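PDB 5MSX: putative endo-1,4-beta-xylanase from Bacteroides thetaiotaomicron VPI-5482, which probably hydrolyses O-glycosidic bonds, as a family 43 glycoside hydrolase of arabinofuranosidase type involved in breaking down plant pectin. Local coordinates for residues A35-Q40 / R286-N291; V45-A50 / P65-S70; H260-H265 / Y273-E278. One frame throughout, in Å; residues are numbered along the deposited sequence.

All three contacts are buried in the glycoside hydrolase family 43 region, and none is a surface contact. Contacts 2 and 3 each pair antiparallel strands within one sheet, and each is held by four backbone hydrogen bonds. Contact 1 differs in kind: it brings strand 37-42, next to strand 45-52 of contact 2, against strand 287-293, next to strand 272-278 of contact 3. Its two sheets meet through side chains, a water and a bound diol, and bury 249 Å², against 474 and 460 Å² in the pairings. Contacts 1 and 3 reach the predicted catalytic centre, through Asp36 and the calcium ligand His260 respectively; the side chains of contact 2 meet mainly by aromatic and aliphatic packing.

Contact 1: residues A35-Q40 / R286-N291; sequences ADASIQ and RQTYVN. With EDO (1,2-ethanediol), chain U.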
loop_
_atom_site.group_PDB
_atom_site.type_symbol
_atom_site.label_atom_id
_atom_site.label_comp_id
_atom_site.label_asym_id
_atom_site.label_seq_id
_atom_site.Cartn_x
_atom_site.Cartn_y
_atom_site.Cartn_z
ATOM N N ALA C 35 13.703 18.273 21.349
ATOM C CA ALA C 35 12.574 19.111 21.045
ATOM C C ALA C 35 11.727 18.488 19.921
ATOM O O ALA C 35 12.147 17.535 19.254
ATOM C CB ALA C 35 13.067 20.480 20.617
ATOM N N ASP C 36 10.550 19.056 19.712
ATOM C CA ASP C 36 9.707 18.733 18.578
ATOM C C ASP C 36 9.350 17.226 18.593
ATOM O O ASP C 36 9.332 16.577 17.543
ATOM C CB ASP C 36 10.388 19.088 17.232
ATOM C CG ASP C 36 11.076 20.477 17.214
ATOM O OD1 ASP C 36 10.548 21.456 17.786
ATOM O OD2 ASP C 36 12.129 20.572 16.545
ATOM N N ALA C 37 9.068 16.693 19.775
ATOM C CA ALA C 37 8.992 15.248 19.986
ATOM C C ALA C 37 7.718 14.627 19.432
ATOM O O ALA C 37 6.632 15.233 19.477
ATOM C CB ALA C 37 9.123 14.925 21.463
ATOM N N SER C 38 7.870 13.419 18.894
ATOM C CA SER C 38 6.776 12.596 18.418
ATOM C C SER C 38 6.878 11.330 19.191
ATOM O O SER C 38 7.838 10.599 19.036
ATOM C CB SER C 38 6.917 12.315 16.917
ATOM O OG SER C 38 6.688 13.502 16.183
ATOM N N ILE C 39 5.926 11.112 20.093
ATOM C CA ILE C 39 5.966 10.002 21.007
ATOM C C ILE C 39 4.761 9.100 20.737
ATOM O O ILE C 39 3.651 9.579 20.475
ATOM C CB ILE C 39 5.984 10.497 22.450
ATOM C CG1 ILE C 39 7.283 11.305 22.725
ATOM C CG2 ILE C 39 5.837 9.329 23.424
ATOM C CD1 ILE C 39 7.155 12.251 23.914
ATOM N N GLN C 40 4.988 7.792 20.771
ATOM C CA GLN C 40 3.949 6.828 20.401
ATOM C C GLN C 40 4.248 5.460 20.983
ATOM O O GLN C 40 5.399 5.136 21.234
ATOM C CB GLN C 40 3.816 6.757 18.851
ATOM C CG GLN C 40 5.073 6.271 18.167
ATOM C CD GLN C 40 5.058 6.368 16.659
ATOM O OE1 GLN C 40 5.968 6.953 16.074
ATOM N NE2 GLN C 40 4.045 5.773 16.008
ATOM N N ARG C 286 16.879 22.877 24.507
ATOM C CA ARG C 286 15.550 22.642 25.047
ATOM C C ARG C 286 15.481 21.220 25.579
ATOM O O ARG C 286 16.235 20.349 25.164
ATOM C CB ARG C 286 14.509 22.870 23.947
ATOM C CG ARG C 286 14.560 24.275 23.374
ATOM C CD ARG C 286 13.918 24.400 22.005
ATOM N NE ARG C 286 14.626 23.650 20.961
ATOM C CZ ARG C 286 14.255 23.660 19.680
ATOM N NH1 ARG C 286 13.202 24.365 19.295
ATOM N NH2 ARG C 286 14.927 22.967 18.778
ATOM N N GLN C 287 14.562 20.986 26.500
ATOM C CA GLN C 287 14.188 19.628 26.900
ATOM C C GLN C 287 12.696 19.467 26.744
ATOM O O GLN C 287 11.987 20.461 26.502
ATOM C CB GLN C 287 14.656 19.333 28.318
ATOM C CG GLN C 287 16.151 19.151 28.402
ATOM C CD GLN C 287 16.586 18.616 29.758
ATOM O OE1 GLN C 287 16.535 19.332 30.745
ATOM N NE2 GLN C 287 16.996 17.349 29.810
ATOM N N THR C 288 12.239 18.212 26.849
ATOM C CA THR C 288 10.842 17.820 26.582
ATOM C C THR C 288 10.229 17.284 27.856
ATOM O O THR C 288 10.900 16.578 28.625
ATOM C CB THR C 288 10.705 16.829 25.403
ATOM O OG1 THR C 288 11.010 17.507 24.181
ATOM C CG2 THR C 288 9.258 16.258 25.266
ATOM N N TYR C 289 8.984 17.693 28.110
ATOM C CA TYR C 289 8.226 17.322 29.301
ATOM C C TYR C 289 6.876 16.754 28.878
ATOM O O TYR C 289 6.391 17.056 27.779
ATOM C CB TYR C 289 7.997 18.568 30.178
ATOM C CG TYR C 289 9.316 19.167 30.640
ATOM C CD1 TYR C 289 10.028 20.018 29.814
ATOM C CD2 TYR C 289 9.887 18.801 31.840
ATOM C CE1 TYR C 289 11.244 20.534 30.192
ATOM C CE2 TYR C 289 11.115 19.336 32.244
ATOM C CZ TYR C 289 11.794 20.200 31.405
ATOM O OH TYR C 289 13.016 20.770 31.765
ATOM N N VAL C 290 6.258 15.989 29.770
ATOM C CA VAL C 290 4.951 15.333 29.508
ATOM C C VAL C 290 3.995 15.624 30.676
ATOM O O VAL C 290 4.385 15.545 31.865
ATOM C CB VAL C 290 5.109 13.799 29.271
ATOM C CG1 VAL C 290 3.759 13.115 28.999
ATOM C CG2 VAL C 290 6.019 13.528 28.079
ATOM N N ASN C 291 2.750 15.968 30.336
ATOM C CA ASN C 291 1.654 16.068 31.318
ATOM C C ASN C 291 0.412 15.459 30.736
ATOM O O ASN C 291 0.292 15.285 29.512
ATOM C CB ASN C 291 1.339 17.524 31.657
ATOM C CG ASN C 291 2.363 18.136 32.557
ATOM O OD1 ASN C 291 2.540 17.703 33.721
ATOM N ND2 ASN C 291 3.076 19.106 32.034
HETATM C C1 EDO U . 13.505 24.414 14.677
HETATM O O1 EDO U . 12.153 24.712 15.055
HETATM C C2 EDO U . 13.905 23.045 15.169
HETATM O O2 EDO U . 13.252 22.791 16.401
HETATM O O HOH W 1 8.869 18.261 22.279
#
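Asp36 and Arg286 converge on a single oxygen, O2 of a 1,2-ethanediol molecule probably left by the crystallisation liquor. Arg286 NH2 donates to O2 at 2.9 Å (N-H...O 152°), and NH1 adds a weaker, more bent bond at 3.3 Å (134°), so the guanidinium meets the diol edge-on. O2 in turn donates to Asp36 OD2 over a modelled distance so short that its exact length is doubtful. The carboxylate and the guanidinium are bridged by the diol in this crystal, with no direct salt bridge: Asp36 OD1 stays 4.2 Å from Arg286 NH1, far enough off the guanidinium plane that the two groups share only opposite charge. One guanidinium face rests on Ala35, whose CB is 3.5 Å from Arg286 CZ. A bend at chi3 (-66°) turns the arginine's end over this methyl, and NE forms a salt bridge with Asp53.

Farther along, a water bridges the segments, accepting from Ala37 N at 3.0 Å and hydrogen-bonding Thr288 OG1, which also bonds to Ile34 O. Thr288 CG2 packs on Ala37 CB at 4.0 Å. Asp36 is the predicted proton acceptor, so the diol occupies a position consistent with the substrate pocket. The backbone changes direction at Asp36: Ala35 and Ser38 pair with strand 45-52, while Gln287 bonds to Glu278 of strand 272-278, placing the contact between two neighbouring sheets.

Contact 2: residues V45-A50 / P65-S70; sequences VFYCYA and PVVWKS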
loop_
_atom_site.group_PDB
_atom_site.type_symbol
_atom_site.label_atom_id
_atom_site.label_comp_id
_atom_site.label_asym_id
_atom_site.label_seq_id
_atom_site.Cartn_x
_atom_site.Cartn_y
_atom_site.Cartn_z
ATOM N N VAL C 45 5.743 -1.032 23.122
ATOM C CA VAL C 45 6.928 -0.256 23.543
ATOM C C VAL C 45 6.729 1.232 23.172
ATOM O O VAL C 45 6.219 1.524 22.098
ATOM C CB VAL C 45 8.186 -0.802 22.826
ATOM C CG1 VAL C 45 9.424 -0.018 23.215
ATOM C CG2 VAL C 45 8.377 -2.297 23.127
ATOM N N PHE C 46 7.171 2.166 24.021
ATOM C CA PHE C 46 7.108 3.603 23.665
ATOM C C PHE C 46 8.329 4.021 22.870
ATOM O O PHE C 46 9.421 3.552 23.133
ATOM C CB PHE C 46 6.941 4.491 24.886
ATOM C CG PHE C 46 5.744 4.118 25.750
ATOM C CD1 PHE C 46 4.476 4.585 25.442
ATOM C CD2 PHE C 46 5.899 3.302 26.868
ATOM C CE1 PHE C 46 3.372 4.236 26.219
ATOM C CE2 PHE C 46 4.813 2.965 27.667
ATOM C CZ PHE C 46 3.538 3.432 27.350
ATOM N N TYR C 47 8.105 4.851 21.853
ATOM C CA TYR C 47 9.138 5.395 21.006
ATOM C C TYR C 47 9.044 6.922 21.056
ATOM O O TYR C 47 7.923 7.470 21.093
ATOM C CB TYR C 47 8.916 4.954 19.570
ATOM C CG TYR C 47 9.166 3.493 19.331
ATOM C CD1 TYR C 47 8.250 2.527 19.745
ATOM C CD2 TYR C 47 10.342 3.065 18.699
ATOM C CE1 TYR C 47 8.487 1.184 19.527
ATOM C CE2 TYR C 47 10.574 1.724 18.458
ATOM C CZ TYR C 47 9.654 0.797 18.893
ATOM O OH TYR C 47 9.925 -0.511 18.659
ATOM N N CYS C 48 10.213 7.588 21.063
ATOM C CA CYS C 48 10.326 9.028 20.973
ATOM C C CYS C 48 11.295 9.412 19.859
ATOM O O CYS C 48 12.511 9.219 19.970
ATOM C CB CYS C 48 10.754 9.632 22.315
ATOM S SG CYS C 48 10.933 11.458 22.301
ATOM N N TYR C 49 10.727 9.930 18.768
ATOM C CA TYR C 49 11.455 10.518 17.681
ATOM C C TYR C 49 11.436 12.045 17.870
ATOM O O TYR C 49 10.368 12.653 17.958
ATOM C CB TYR C 49 10.741 10.200 16.373
ATOM C CG TYR C 49 10.602 8.719 16.036
ATOM C CD1 TYR C 49 11.641 8.027 15.382
ATOM C CD2 TYR C 49 9.432 8.021 16.304
ATOM C CE1 TYR C 49 11.511 6.685 15.035
ATOM C CE2 TYR C 49 9.305 6.677 15.965
ATOM C CZ TYR C 49 10.331 6.021 15.315
ATOM O OH TYR C 49 10.198 4.688 14.979
ATOM N N ALA C 50 12.590 12.673 17.859
ATOM C CA ALA C 50 12.678 14.094 18.180
ATOM C C ALA C 50 13.842 14.749 17.457
ATOM O O ALA C 50 14.683 14.053 16.870
ATOM C CB ALA C 50 12.803 14.276 19.693
ATOM N N PRO C 65 19.599 11.956 13.776
ATOM C CA PRO C 65 18.374 11.124 14.003
ATOM C C PRO C 65 18.581 9.935 14.911
ATOM O O PRO C 65 19.230 8.946 14.509
ATOM C CB PRO C 65 17.988 10.625 12.597
ATOM C CG PRO C 65 19.204 10.827 11.762
ATOM C CD PRO C 65 19.970 11.984 12.350
ATOM N N VAL C 66 18.032 10.023 16.126
ATOM C CA VAL C 66 17.988 8.879 17.035
ATOM C C VAL C 66 16.548 8.697 17.525
ATOM O O VAL C 66 15.754 9.655 17.545
ATOM C CB VAL C 66 19.017 8.982 18.203
ATOM C CG1 VAL C 66 20.434 9.200 17.652
ATOM C CG2 VAL C 66 18.670 10.085 19.187
ATOM N N VAL C 67 16.206 7.451 17.862
ATOM C CA VAL C 67 14.913 7.143 18.447
ATOM C C VAL C 67 15.137 6.571 19.825
ATOM O O VAL C 67 15.839 5.590 19.971
ATOM C CB VAL C 67 14.061 6.176 17.578
ATOM C CG1 VAL C 67 14.706 4.792 17.421
ATOM C CG2 VAL C 67 12.672 6.038 18.181
ATOM N N TRP C 68 14.537 7.182 20.835
ATOM C CA TRP C 68 14.599 6.668 22.190
ATOM C C TRP C 68 13.414 5.750 22.426
ATOM O O TRP C 68 12.310 6.020 21.923
ATOM C CB TRP C 68 14.555 7.817 23.182
ATOM C CG TRP C 68 15.703 8.745 23.160
ATOM C CD1 TRP C 68 15.941 9.744 22.271
ATOM C CD2 TRP C 68 16.776 8.784 24.108
ATOM N NE1 TRP C 68 17.113 10.383 22.591
ATOM C CE2 TRP C 68 17.632 9.821 23.726
ATOM C CE3 TRP C 68 17.100 8.021 25.226
ATOM C CZ2 TRP C 68 18.783 10.141 24.443
ATOM C CZ3 TRP C 68 18.234 8.345 25.936
ATOM C CH2 TRP C 68 19.064 9.387 25.540
ATOM N N LYS C 69 13.643 4.666 23.164
ATOM C CA LYS C 69 12.639 3.671 23.451
ATOM C C LYS C 69 12.600 3.384 24.932
ATOM O O LYS C 69 13.616 3.508 25.630
ATOM C CB LYS C 69 12.954 2.343 22.745
ATOM C CG LYS C 69 12.941 2.381 21.228
ATOM C CD LYS C 69 13.625 1.147 20.614
ATOM C CE LYS C 69 13.045 -0.168 21.122
ATOM N NZ LYS C 69 13.294 -1.305 20.190
ATOM N N SER C 70 11.435 2.933 25.373
ATOM C CA SER C 70 11.156 2.635 26.742
ATOM C C SER C 70 10.012 1.636 26.864
ATOM O O SER C 70 8.977 1.767 26.188
ATOM C CB SER C 70 10.720 3.916 27.457
ATOM O OG SER C 70 10.480 3.658 28.818
HETATM O O HOH W 2 14.714 11.445 19.395
HETATM O O HOH W 3 14.574 11.151 15.990
HETATM O O HOH W 4 17.148 12.835 16.882
#
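Val67 and Tyr49 extend in the same direction from neighbouring strands, with CG2 of the valine over one face of the tyrosine ring. The CH-pi geometry is close: CG2 stands 3.6 Å from the centroid of the Tyr49 ring, 18° off its normal, displaced toward CE1. CG2 reaches the ring because it is anti to the valine's backbone N, leaving CG1 between N and the carbonyl carbon (chi1 64°). The same methyl meets Tyr47 quite differently, lying in the plane of that ring at its edge, 3.8 Å from Tyr47 CD2.

Tyr47 and Lys69 run alongside each other, Lys69 CG being 3.7 Å from Tyr47 CD2. Their polar ends stay 3.8 Å apart (Tyr47 OH to Lys69 NZ), and both find Glu123 OE1, by a hydrogen bond and a salt bridge respectively. On the other sheet face, Cys48 and Trp68 are directly paired, their CB atoms 4.3 Å apart.

Paired backbone bonds fix this register. Cys48 N donates to Trp68 O at 2.8 Å and Trp68 N returns to Cys48 O at 3.0 Å; Phe46 and Ser70 exchange a similar pair. The strand axes make 159°, antiparallel with a twist. Beyond Val67 direct pairing gives way to waters, which link Val66 with Ala50. Strand 45-52 continues the sheet through Tyr47 to Gln40 and Tyr49 to Ser38 of strand 37-42, while Tyr49 makes a T-shaped (edge-to-face) pair with Tyr82 and the Trp68 ring meets that of Phe78 with planes at about 60°.

Contact 3: residues H260-H265 / Y273-E278; sequences HGCVFH and YFAYLE. With CA (calcium ion), chain S; EDO (1,2-ethanediol), chain V; EDO (1,2-ethanediol), chain B.
Strands 261-264 and 273-278 run antiparallel, their axes at 170° and 4.7 Å apart at closest approach. Cys262 and Ala275 exchange two hydrogen bonds, Ala275 N to Cys262 O being the straighter (2.9 Å, 167°). Phe264 and Tyr273 exchange two more, the shorter from Tyr273 N to Phe264 O at 2.8 Å. Next to the first pair, Gly261 CA brings a hydrogen to Ala275 O at 3.2 Å.

This is a beta hairpin, extended by strand 287-293 into a three-stranded sheet, consistent with part of a blade of the five-bladed beta-propeller of this family. Its Gly261 end faces the predicted catalytic centre. His260 NE2 binds the calcium ion at 2.7 Å, the ion lying in the imidazole plane, while five waters and one further atom complete the shell. Two of those waters donate to Gly261 O, which so lies in the ion's second shell; His260 also touches Asp36 and Asp154.

At the other end, Phe264 CG sits between its backbone N and carbonyl carbon (chi1 73°), bringing the ring under Tyr273 CB in a CH-pi contact (Phe264 CZ to Tyr273 CB 3.6 Å); the two rings themselves are slid apart. Cys262 SG meets Ala275 CB on the same sheet face, which Ile39 covers.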
loop_
_atom_site.group_PDB
_atom_site.type_symbol
_atom_site.label_atom_id
_atom_site.label_comp_id
_atom_site.label_asym_id
_atom_site.label_seq_id
_atom_site.Cartn_x
_atom_site.Cartn_y
_atom_site.Cartn_z
ATOM N N HIS C 260 6.350 23.168 20.448
ATOM C CA HIS C 260 6.257 22.046 19.542
ATOM C C HIS C 260 6.514 20.701 20.239
ATOM O O HIS C 260 7.640 20.432 20.729
ATOM C CB HIS C 260 7.242 22.277 18.412
ATOM C CG HIS C 260 7.125 21.316 17.277
ATOM N ND1 HIS C 260 7.724 21.563 16.060
ATOM C CD2 HIS C 260 6.535 20.097 17.172
ATOM C CE1 HIS C 260 7.509 20.538 15.252
ATOM N NE2 HIS C 260 6.770 19.648 15.898
ATOM N N GLY C 261 5.435 19.909 20.315
ATOM C CA GLY C 261 5.492 18.535 20.787
ATOM C C GLY C 261 4.472 17.649 20.116
ATOM O O GLY C 261 4.339 17.689 18.896
ATOM N N CYS C 262 3.767 16.828 20.892
ATOM C CA CYS C 262 2.778 15.919 20.308
ATOM C C CYS C 262 1.707 15.607 21.336
ATOM O O CYS C 262 1.818 16.012 22.511
ATOM C CB CYS C 262 3.422 14.624 19.838
ATOM S SG CYS C 262 4.095 13.660 21.213
ATOM N N VAL C 263 0.686 14.902 20.867
ATOM C CA VAL C 263 -0.328 14.235 21.680
ATOM C C VAL C 263 -0.288 12.734 21.410
ATOM O O VAL C 263 -0.111 12.287 20.281
ATOM C CB VAL C 263 -1.761 14.817 21.454
ATOM C CG1 VAL C 263 -2.853 13.978 22.135
ATOM C CG2 VAL C 263 -1.813 16.249 21.982
ATOM N N PHE C 264 -0.431 11.950 22.473
ATOM C CA PHE C 264 -0.507 10.512 22.349
ATOM C C PHE C 264 -1.372 9.897 23.465
ATOM O O PHE C 264 -1.607 10.511 24.500
ATOM C CB PHE C 264 0.904 9.879 22.328
ATOM C CG PHE C 264 1.584 9.886 23.656
ATOM C CD1 PHE C 264 2.280 10.993 24.080
ATOM C CD2 PHE C 264 1.485 8.779 24.504
ATOM C CE1 PHE C 264 2.900 11.008 25.334
ATOM C CE2 PHE C 264 2.076 8.776 25.763
ATOM C CZ PHE C 264 2.788 9.890 26.180
ATOM N N HIS C 265 -1.824 8.672 23.214
ATOM C CA HIS C 265 -2.481 7.861 24.203
ATOM C C HIS C 265 -1.954 6.439 24.065
ATOM O O HIS C 265 -1.831 5.955 22.960
ATOM C CB HIS C 265 -4.015 7.931 24.049
ATOM C CG HIS C 265 -4.560 7.283 22.818
ATOM N ND1 HIS C 265 -5.012 5.979 22.803
ATOM C CD2 HIS C 265 -4.821 7.779 21.586
ATOM C CE1 HIS C 265 -5.485 5.684 21.605
ATOM N NE2 HIS C 265 -5.383 6.759 20.849
ATOM N N TYR C 273 -2.048 12.250 26.710
ATOM C CA TYR C 273 -0.891 12.991 27.220
ATOM C C TYR C 273 -0.435 14.006 26.178
ATOM O O TYR C 273 -0.590 13.792 24.984
ATOM C CB TYR C 273 0.271 12.029 27.551
ATOM C CG TYR C 273 -0.118 11.056 28.625
ATOM C CD1 TYR C 273 0.003 11.377 29.980
ATOM C CD2 TYR C 273 -0.699 9.843 28.284
ATOM C CE1 TYR C 273 -0.414 10.485 30.965
ATOM C CE2 TYR C 273 -1.102 8.938 29.254
ATOM C CZ TYR C 273 -0.965 9.264 30.583
ATOM O OH TYR C 273 -1.412 8.353 31.507
ATOM N N PHE C 274 0.131 15.092 26.676
ATOM C CA PHE C 274 0.660 16.215 25.889
ATOM C C PHE C 274 2.161 16.305 26.195
ATOM O O PHE C 274 2.553 16.434 27.359
ATOM C CB PHE C 274 -0.068 17.503 26.306
ATOM C CG PHE C 274 0.470 18.749 25.679
ATOM C CD1 PHE C 274 0.331 18.976 24.289
ATOM C CD2 PHE C 274 1.097 19.719 26.454
ATOM C CE1 PHE C 274 0.801 20.146 23.712
ATOM C CE2 PHE C 274 1.575 20.900 25.875
ATOM C CZ PHE C 274 1.437 21.117 24.516
ATOM N N ALA C 275 2.990 16.197 25.165
ATOM C CA ALA C 275 4.432 16.371 25.299
ATOM C C ALA C 275 4.772 17.681 24.686
ATOM O O ALA C 275 4.204 18.034 23.651
ATOM C CB ALA C 275 5.158 15.291 24.567
ATOM N N TYR C 276 5.709 18.405 25.294
ATOM C CA TYR C 276 6.084 19.729 24.792
ATOM C C TYR C 276 7.555 20.049 25.069
ATOM O O TYR C 276 8.143 19.584 26.031
ATOM C CB TYR C 276 5.194 20.805 25.399
ATOM C CG TYR C 276 5.249 20.844 26.916
ATOM C CD1 TYR C 276 4.500 19.954 27.680
ATOM C CD2 TYR C 276 6.054 21.764 27.592
ATOM C CE1 TYR C 276 4.554 19.989 29.072
ATOM C CE2 TYR C 276 6.116 21.785 28.976
ATOM C CZ TYR C 276 5.362 20.903 29.711
ATOM O OH TYR C 276 5.404 20.927 31.101
ATOM N N LEU C 277 8.132 20.860 24.206
ATOM C CA LEU C 277 9.448 21.417 24.495
ATOM C C LEU C 277 9.274 22.583 25.459
ATOM O O LEU C 277 8.172 23.154 25.556
ATOM C CB LEU C 277 10.161 21.837 23.195
ATOM C CG LEU C 277 9.638 23.079 22.482
ATOM C CD1 LEU C 277 10.106 24.388 23.128
ATOM C CD2 LEU C 277 10.061 23.048 21.000
ATOM N N GLU C 278 10.383 22.951 26.128
ATOM C CA GLU C 278 10.414 24.045 27.077
ATOM C C GLU C 278 11.656 24.881 26.757
ATOM O O GLU C 278 12.649 24.344 26.248
ATOM C CB GLU C 278 10.400 23.518 28.524
ATOM C CG GLU C 278 9.962 24.542 29.598
ATOM C CD GLU C 278 11.127 25.334 30.233
ATOM O OE1 GLU C 278 10.832 26.291 31.022
ATOM O OE2 GLU C 278 12.337 25.001 29.961
HETATM CA CA CA S . 5.673 17.392 14.889
HETATM C C1 EDO V . -0.454 7.567 19.225
HETATM O O1 EDO V . -1.370 7.951 20.268
HETATM C C2 EDO V . 0.091 6.175 19.458
HETATM O O2 EDO V . 0.370 5.944 20.845
HETATM C C1 EDO B . -1.668 3.618 31.620
HETATM O O1 EDO B . -1.253 3.746 30.243
HETATM C C2 EDO B . -1.923 5.006 32.201
HETATM O O2 EDO B . -2.329 5.905 31.144
HETATM O O HOH W 5 5.700 16.025 16.781
HETATM O O HOH W 6 3.829 18.052 16.184
HETATM O O HOH W 7 4.545 15.591 13.734
HETATM O O HOH W 8 6.877 17.247 12.635
HETATM O O HOH W 9 8.033 16.647 15.178
#